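Side-chain contacts in eukaryotic peptide chain release factor GTP-binding subunit (Schizosaccharomyces pombe, PDB 1R5B), which is a translation release factor of the elongation factor Tu-like GTP-binding proteins, with a P-loop domain joined to two beta-rich domains: residues K56-G61 and K77-A82; A161-G166 and D208-F213. All blocks are in the same frame, centred on the assembly; numbering follows the deposited sequence.

Contact 1 (K56-G61 and K77-A82); sequences KSTLGG and KIEREA
Two helices running in roughly opposite directions meet here: Ser-57 faces Ala-82 and the next residue, Thr-58, faces Glu-79, one turn back along the second helix. The CA atoms of Thr-58 and Glu-79 lie 5.7 Å apart, while Ser-57 and Ala-82 pair at the point where the second helix ends, Ala-82 being its first residue to leave helical backbone angles. No hydrogen bond crosses between the segments, and the contact rests on van der Waals touches. Ser-57 CB meets Ala-82 CB at 3.8 Å, methylene against methyl. Its hydroxyl is swung close to its own backbone N (chi1 -27°), which lays OG beside the same methyl rather than aiming it at a polar partner across the interface. The first helix is the one that follows the phosphate-binding loop in P-loop GTPases: Lys-56 and Ser-57 fit the end of a Walker A sequence, and Lys-56 NZ reaches back to Gly-50 O in a weak hydrogen bond. Leu-59 packs on Val-151 of the central sheet, which puts helix 56-66 between that sheet and segment 77-82. Further along, Ile-78 presents its CG2 methyl to the backbone, 4.3 Å from Ser-57 O and 4.5 Å from Gly-61 CA. The Glu-79 chain, extended beyond CG, crosses Thr-58 at a slant, its CG and OE2 near Thr-58 CB. OE2 stops 4.0 Å from both Thr-58 CB and Thr-58 OG1, too far for a bond, and the glutamate also touches a crystal neighbour.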
ATOM      1  N   LYS A  56     -18.250 -12.461  10.688  1.00 39.16           N
ATOM      2  CA  LYS A  56     -17.009 -11.688  10.622  1.00 39.92           C
ATOM      3  C   LYS A  56     -15.877 -12.406  11.359  1.00 40.04           C
ATOM      4  O   LYS A  56     -14.696 -12.241  11.023  1.00 40.22           O
ATOM      5  CB  LYS A  56     -17.190 -10.276  11.194  1.00 40.14           C
ATOM      6  CG  LYS A  56     -17.312 -10.221  12.703  1.00 40.74           C
ATOM      7  CD  LYS A  56     -17.512  -8.809  13.193  1.00 41.71           C
ATOM      8  CE  LYS A  56     -18.019  -8.805  14.634  1.00 42.70           C
ATOM      9  NZ  LYS A  56     -17.902  -7.457  15.251  1.00 43.92           N
ATOM     10  N   SER A  57     -16.249 -13.183  12.370  1.00 39.89           N
ATOM     11  CA  SER A  57     -15.290 -13.885  13.208  1.00 39.97           C
ATOM     12  C   SER A  57     -14.840 -15.172  12.522  1.00 39.56           C
ATOM     13  O   SER A  57     -13.674 -15.539  12.625  1.00 40.10           O
ATOM     14  CB  SER A  57     -15.886 -14.181  14.597  1.00 40.58           C
ATOM     15  OG  SER A  57     -16.892 -13.221  14.967  1.00 41.60           O
ATOM     16  N   THR A  58     -15.741 -15.854  11.811  1.00 38.59           N
ATOM     17  CA  THR A  58     -15.332 -17.051  11.047  1.00 37.89           C
ATOM     18  C   THR A  58     -14.597 -16.712   9.722  1.00 37.34           C
ATOM     19  O   THR A  58     -13.925 -17.567   9.153  1.00 36.92           O
ATOM     20  CB  THR A  58     -16.517 -18.072  10.833  1.00 38.17           C
ATOM     21  OG1 THR A  58     -16.547 -18.553   9.479  1.00 37.54           O
ATOM     22  CG2 THR A  58     -17.895 -17.445  11.041  1.00 38.64           C
ATOM     23  N   LEU A  59     -14.721 -15.466   9.248  1.00 36.70           N
ATOM     24  CA  LEU A  59     -13.960 -14.978   8.103  1.00 36.03           C
ATOM     25  C   LEU A  59     -12.498 -14.733   8.486  1.00 35.52           C
ATOM     26  O   LEU A  59     -11.590 -15.128   7.763  1.00 35.45           O
ATOM     27  CB  LEU A  59     -14.568 -13.680   7.570  1.00 36.01           C
ATOM     28  CG  LEU A  59     -13.967 -13.122   6.281  1.00 36.20           C
ATOM     29  CD1 LEU A  59     -14.138 -14.084   5.114  1.00 36.11           C
ATOM     30  CD2 LEU A  59     -14.597 -11.797   5.957  1.00 36.92           C
ATOM     31  N   GLY A  60     -12.277 -14.075   9.617  1.00 34.81           N
ATOM     32  CA  GLY A  60     -10.931 -13.783  10.079  1.00 34.58           C
ATOM     33  C   GLY A  60     -10.171 -15.053  10.409  1.00 34.30           C
ATOM     34  O   GLY A  60      -8.979 -15.181  10.120  1.00 34.28           O
ATOM     35  N   GLY A  61     -10.874 -16.006  11.009  1.00 33.67           N
ATOM     36  CA  GLY A  61     -10.288 -17.286  11.334  1.00 33.15           C
ATOM     37  C   GLY A  61      -9.928 -18.070  10.089  1.00 32.83           C
ATOM     38  O   GLY A  61      -8.871 -18.694  10.018  1.00 32.71           O
ATOM     39  N   LYS A  77     -10.876 -23.170  17.169  1.00 35.85           N
ATOM     40  CA  LYS A  77     -10.805 -22.679  18.556  1.00 36.47           C
ATOM     41  C   LYS A  77     -11.358 -21.285  18.590  1.00 37.10           C
ATOM     42  O   LYS A  77     -11.977 -20.866  19.558  1.00 37.22           O
ATOM     43  CB  LYS A  77      -9.362 -22.686  19.079  1.00 36.31           C
ATOM     44  CG  LYS A  77      -9.238 -22.465  20.589  1.00 36.26           C
ATOM     45  CD  LYS A  77      -7.778 -22.310  21.009  1.00 36.00           C
ATOM     46  CE  LYS A  77      -7.650 -21.821  22.452  1.00 36.48           C
ATOM     47  NZ  LYS A  77      -6.536 -22.492  23.206  1.00 36.79           N
ATOM     48  N   ILE A  78     -11.133 -20.585  17.494  1.00 38.25           N
ATOM     49  CA  ILE A  78     -11.556 -19.205  17.331  1.00 38.97           C
ATOM     50  C   ILE A  78     -13.051 -19.092  17.019  1.00 39.78           C
ATOM     51  O   ILE A  78     -13.722 -18.209  17.539  1.00 39.96           O
ATOM     52  CB  ILE A  78     -10.712 -18.571  16.228  1.00 38.95           C
ATOM     53  CG1 ILE A  78      -9.284 -18.345  16.741  1.00 38.68           C
ATOM     54  CG2 ILE A  78     -11.322 -17.264  15.748  1.00 39.40           C
ATOM     55  CD1 ILE A  78      -8.280 -18.154  15.646  1.00 38.40           C
ATOM     56  N   GLU A  79     -13.561 -19.994  16.182  1.00 40.81           N
ATOM     57  CA  GLU A  79     -15.001 -20.089  15.895  1.00 41.36           C
ATOM     58  C   GLU A  79     -15.868 -20.192  17.162  1.00 41.63           C
ATOM     59  O   GLU A  79     -16.928 -19.572  17.228  1.00 41.84           O
ATOM     60  CB  GLU A  79     -15.291 -21.316  15.007  1.00 41.71           C
ATOM     61  CG  GLU A  79     -15.953 -21.026  13.668  1.00 42.86           C
ATOM     62  CD  GLU A  79     -15.899 -22.217  12.705  1.00 44.42           C
ATOM     63  OE1 GLU A  79     -16.009 -23.399  13.161  1.00 45.56           O
ATOM     64  OE2 GLU A  79     -15.753 -21.967  11.486  1.00 43.64           O
ATOM     65  N   ARG A  80     -15.429 -20.974  18.152  1.00 41.98           N
ATOM     66  CA  ARG A  80     -16.243 -21.230  19.351  1.00 42.18           C
ATOM     67  C   ARG A  80     -15.895 -20.338  20.549  1.00 43.07           C
ATOM     68  O   ARG A  80     -16.697 -20.216  21.473  1.00 43.37           O
ATOM     69  CB  ARG A  80     -16.213 -22.717  19.756  1.00 41.83           C
ATOM     70  CG  ARG A  80     -14.863 -23.294  20.146  1.00 40.10           C
ATOM     71  CD  ARG A  80     -14.948 -24.728  20.644  1.00 37.84           C
ATOM     72  NE  ARG A  80     -13.643 -25.253  21.048  1.00 36.25           N
ATOM     73  CZ  ARG A  80     -12.673 -25.592  20.166  1.00 34.60           C
ATOM     74  NH1 ARG A  80     -12.826 -25.449  18.793  1.00 34.37           N
ATOM     75  NH2 ARG A  80     -11.525 -26.061  20.664  1.00 33.63           N
ATOM     76  N   GLU A  81     -14.712 -19.727  20.537  1.00 44.01           N
ATOM     77  CA  GLU A  81     -14.360 -18.718  21.537  1.00 44.73           C
ATOM     78  C   GLU A  81     -15.050 -17.403  21.192  1.00 45.27           C
ATOM     79  O   GLU A  81     -15.267 -16.568  22.069  1.00 45.68           O
ATOM     80  CB  GLU A  81     -12.845 -18.502  21.628  1.00 44.87           C
ATOM     81  CG  GLU A  81     -12.160 -19.366  22.687  1.00 45.50           C
ATOM     82  CD  GLU A  81     -10.663 -19.105  22.795  1.00 46.04           C
ATOM     83  OE1 GLU A  81      -9.982 -19.873  23.505  1.00 45.24           O
ATOM     84  OE2 GLU A  81     -10.166 -18.135  22.164  1.00 48.40           O
ATOM     85  N   ALA A  82     -15.405 -17.238  19.917  1.00 45.69           N
ATOM     86  CA  ALA A  82     -16.199 -16.099  19.457  1.00 45.92           C
ATOM     87  C   ALA A  82     -17.679 -16.196  19.869  1.00 46.28           C
ATOM     88  O   ALA A  82     -18.496 -15.400  19.414  1.00 46.61           O
ATOM     89  CB  ALA A  82     -16.083 -15.955  17.940  1.00 45.84           C
TER

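Contact 2 (A161-G166 and D208-F213); sequences AGFERG and DKLSMF
Phe-163 does all the touching from its loop: its ring enters between Lys-209, Leu-210 and Phe-213 on one side of the helix. Packing is tightest against Phe-213. There the edge of Phe-163 drives into the other ring's face in a T-shaped stack, planes at 76° and centroids 4.7 Å apart, with Phe-163 CD2 poised over the centre of the Phe-213 ring and 3.4 Å from Phe-213 CD1. Leu-210 closes another part of the rim, its CD2 methyl lying in the plane of the Phe-163 ring, 3.9 Å from Phe-163 CZ. Phe-159, from the preceding helix, adds a second edge-to-face partner to Phe-163.

Lys-209 is the looser side. It starts with CG anti to the backbone N (chi1 178°), passes CG over the border of one Phe-163 face, and then folds at its later torsions so that NZ returns over the same face. The ammonium sits 4.2 Å from the ring centroid, 29° off the normal, an off-centre cation-pi contact shifted toward Phe-163 CG and CB. Past Phe-163 the loop is solvent-exposed: Glu-164 has its CB away from the helix, and Arg-165 and Gly-166 are exposed too. On the inner side, Leu-210 rests on Val-186 and Ile-188 of one strand and Tyr-228 of the next, the helix-on-sheet layering of the alpha/beta P-loop GTPase domain.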
ATOM      1  N   ALA A 161     -32.977  -8.738   8.229  1.00 33.78           N
ATOM      2  CA  ALA A 161     -33.134  -8.414   9.646  1.00 33.68           C
ATOM      3  C   ALA A 161     -32.237  -7.251  10.076  1.00 33.74           C
ATOM      4  O   ALA A 161     -32.640  -6.427  10.902  1.00 33.55           O
ATOM      5  CB  ALA A 161     -32.864  -9.638  10.504  1.00 33.59           C
ATOM      6  N   GLY A 162     -31.035  -7.180   9.504  1.00 33.58           N
ATOM      7  CA  GLY A 162     -30.085  -6.128   9.818  1.00 33.68           C
ATOM      8  C   GLY A 162     -30.556  -4.718   9.515  1.00 34.13           C
ATOM      9  O   GLY A 162     -30.046  -3.760  10.109  1.00 33.70           O
ATOM     10  N   PHE A 163     -31.520  -4.590   8.598  1.00 34.78           N
ATOM     11  CA  PHE A 163     -32.109  -3.293   8.234  1.00 35.11           C
ATOM     12  C   PHE A 163     -33.441  -3.007   8.918  1.00 35.83           C
ATOM     13  O   PHE A 163     -33.866  -1.859   8.939  1.00 36.21           O
ATOM     14  CB  PHE A 163     -32.322  -3.200   6.728  1.00 34.83           C
ATOM     15  CG  PHE A 163     -31.116  -3.551   5.918  1.00 34.09           C
ATOM     16  CD1 PHE A 163     -30.980  -4.812   5.368  1.00 33.39           C
ATOM     17  CD2 PHE A 163     -30.126  -2.614   5.689  1.00 34.11           C
ATOM     18  CE1 PHE A 163     -29.884  -5.139   4.609  1.00 33.54           C
ATOM     19  CE2 PHE A 163     -29.012  -2.930   4.937  1.00 34.01           C
ATOM     20  CZ  PHE A 163     -28.889  -4.203   4.390  1.00 34.38           C
ATOM     21  N   GLU A 164     -34.107  -4.041   9.439  1.00 36.68           N
ATOM     22  CA  GLU A 164     -35.397  -3.903  10.149  1.00 37.45           C
ATOM     23  C   GLU A 164     -35.205  -3.145  11.487  1.00 37.82           C
ATOM     24  O   GLU A 164     -34.146  -2.561  11.733  1.00 37.88           O
ATOM     25  CB  GLU A 164     -36.045  -5.295  10.384  1.00 37.50           C
ATOM     26  CG  GLU A 164     -36.496  -6.050   9.123  1.00 38.72           C
ATOM     27  CD  GLU A 164     -36.936  -7.510   9.381  1.00 40.64           C
ATOM     28  OE1 GLU A 164     -37.654  -7.778  10.375  1.00 41.08           O
ATOM     29  OE2 GLU A 164     -36.584  -8.412   8.579  1.00 41.63           O
ATOM     30  N   ARG A 165     -36.221  -3.150  12.352  1.00 38.41           N
ATOM     31  CA  ARG A 165     -36.169  -2.381  13.608  1.00 38.64           C
ATOM     32  C   ARG A 165     -35.022  -2.803  14.546  1.00 38.50           C
ATOM     33  O   ARG A 165     -34.217  -1.963  14.967  1.00 38.69           O
ATOM     34  CB  ARG A 165     -37.507  -2.466  14.339  1.00 38.76           C
ATOM     35  CG  ARG A 165     -37.883  -1.221  15.132  1.00 39.61           C
ATOM     36  CD  ARG A 165     -38.881  -1.511  16.261  1.00 41.16           C
ATOM     37  NE  ARG A 165     -40.013  -0.586  16.287  1.00 42.48           N
ATOM     38  CZ  ARG A 165     -41.113  -0.762  17.026  1.00 44.27           C
ATOM     39  NH1 ARG A 165     -41.247  -1.831  17.814  1.00 44.74           N
ATOM     40  NH2 ARG A 165     -42.093   0.137  16.982  1.00 45.00           N
ATOM     41  N   GLY A 166     -34.928  -4.095  14.850  1.00 37.97           N
ATOM     42  CA  GLY A 166     -33.892  -4.579  15.747  1.00 37.73           C
ATOM     43  C   GLY A 166     -32.466  -4.554  15.200  1.00 37.61           C
ATOM     44  O   GLY A 166     -31.513  -4.813  15.946  1.00 37.90           O
ATOM     45  N   ASP A 208     -27.669  -4.122  -4.226  1.00 31.89           N
ATOM     46  CA  ASP A 208     -28.519  -2.972  -4.528  1.00 32.09           C
ATOM     47  C   ASP A 208     -29.140  -2.377  -3.260  1.00 31.54           C
ATOM     48  O   ASP A 208     -29.228  -1.163  -3.118  1.00 31.05           O
ATOM     49  CB  ASP A 208     -29.638  -3.354  -5.511  1.00 32.51           C
ATOM     50  CG  ASP A 208     -29.104  -3.769  -6.886  1.00 34.52           C
ATOM     51  OD1 ASP A 208     -27.856  -3.847  -7.058  1.00 37.50           O
ATOM     52  OD2 ASP A 208     -29.862  -4.042  -7.854  1.00 36.00           O
ATOM     53  N   LYS A 209     -29.555  -3.241  -2.344  1.00 31.13           N
ATOM     54  CA  LYS A 209     -30.142  -2.802  -1.094  1.00 31.25           C
ATOM     55  C   LYS A 209     -29.089  -2.143  -0.219  1.00 31.22           C
ATOM     56  O   LYS A 209     -29.345  -1.102   0.376  1.00 31.01           O
ATOM     57  CB  LYS A 209     -30.781  -3.989  -0.364  1.00 31.51           C
ATOM     58  CG  LYS A 209     -31.405  -3.663   0.992  1.00 32.87           C
ATOM     59  CD  LYS A 209     -32.631  -2.776   0.863  1.00 35.05           C
ATOM     60  CE  LYS A 209     -32.795  -1.828   2.056  1.00 37.23           C
ATOM     61  NZ  LYS A 209     -33.426  -2.501   3.225  1.00 38.38           N
ATOM     62  N   LEU A 210     -27.899  -2.742  -0.143  1.00 30.96           N
ATOM     63  CA  LEU A 210     -26.839  -2.194   0.692  1.00 31.11           C
ATOM     64  C   LEU A 210     -26.400  -0.829   0.139  1.00 31.11           C
ATOM     65  O   LEU A 210     -26.148   0.114   0.885  1.00 30.69           O
ATOM     66  CB  LEU A 210     -25.649  -3.149   0.780  1.00 30.98           C
ATOM     67  CG  LEU A 210     -25.725  -4.167   1.909  1.00 31.46           C
ATOM     68  CD1 LEU A 210     -24.882  -5.366   1.575  1.00 31.44           C
ATOM     69  CD2 LEU A 210     -25.264  -3.564   3.218  1.00 32.55           C
ATOM     70  N   SER A 211     -26.354  -0.738  -1.181  1.00 31.08           N
ATOM     71  CA  SER A 211     -25.949   0.477  -1.865  1.00 31.16           C
ATOM     72  C   SER A 211     -26.887   1.646  -1.539  1.00 30.42           C
ATOM     73  O   SER A 211     -26.444   2.735  -1.211  1.00 30.27           O
ATOM     74  CB  SER A 211     -25.917   0.211  -3.367  1.00 31.06           C
ATOM     75  OG  SER A 211     -25.473   1.358  -4.041  1.00 32.69           O
ATOM     76  N   MET A 212     -28.186   1.411  -1.608  1.00 30.10           N
ATOM     77  CA  MET A 212     -29.152   2.440  -1.225  1.00 29.95           C
ATOM     78  C   MET A 212     -29.040   2.789   0.271  1.00 29.67           C
ATOM     79  O   MET A 212     -29.018   3.956   0.639  1.00 29.76           O
ATOM     80  CB  MET A 212     -30.566   1.998  -1.582  1.00 29.65           C
ATOM     81  CG  MET A 212     -30.796   1.870  -3.087  1.00 30.17           C
ATOM     82  SD  MET A 212     -30.427   3.384  -4.019  1.00 28.81           S
ATOM     83  CE  MET A 212     -32.006   4.084  -4.073  1.00 28.96           C
ATOM     84  N   PHE A 213     -28.899   1.776   1.116  1.00 29.32           N
ATOM     85  CA  PHE A 213     -28.962   1.963   2.558  1.00 29.02           C
ATOM     86  C   PHE A 213     -27.715   2.666   3.091  1.00 28.87           C
ATOM     87  O   PHE A 213     -27.819   3.546   3.930  1.00 27.76           O
ATOM     88  CB  PHE A 213     -29.187   0.602   3.233  1.00 29.12           C
ATOM     89  CG  PHE A 213     -29.231   0.642   4.740  1.00 28.30           C
ATOM     90  CD1 PHE A 213     -30.425   0.808   5.402  1.00 28.22           C
ATOM     91  CD2 PHE A 213     -28.073   0.457   5.488  1.00 28.38           C
ATOM     92  CE1 PHE A 213     -30.474   0.820   6.791  1.00 28.27           C
ATOM     93  CE2 PHE A 213     -28.115   0.471   6.869  1.00 28.25           C
ATOM     94  CZ  PHE A 213     -29.320   0.655   7.520  1.00 27.90           C
TER

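How the contacts relate
Both contacts belong to the same elongation factor Tu-like GTP-binding domain, yet they share no element; their centres are 24 Å apart and their nearest atoms about 13 Å. Contact 1 joins two helices and lies at the surface, none of the side chains that meet in it being buried. Contact 2 fixes a loop to a helix and is partly buried, with Leu-210 and Phe-213 inside. The helices 56-66 and 200-218 each lean on the central sheet, through Val-151 in one case and the strands 184-189 and 226-230 in the other. Chemistry follows place: contact 1 relies on loose van der Waals touches, with a carboxylate that makes no bond across, contact 2 on a T-shaped aromatic pair and an off-centre cation-pi contact.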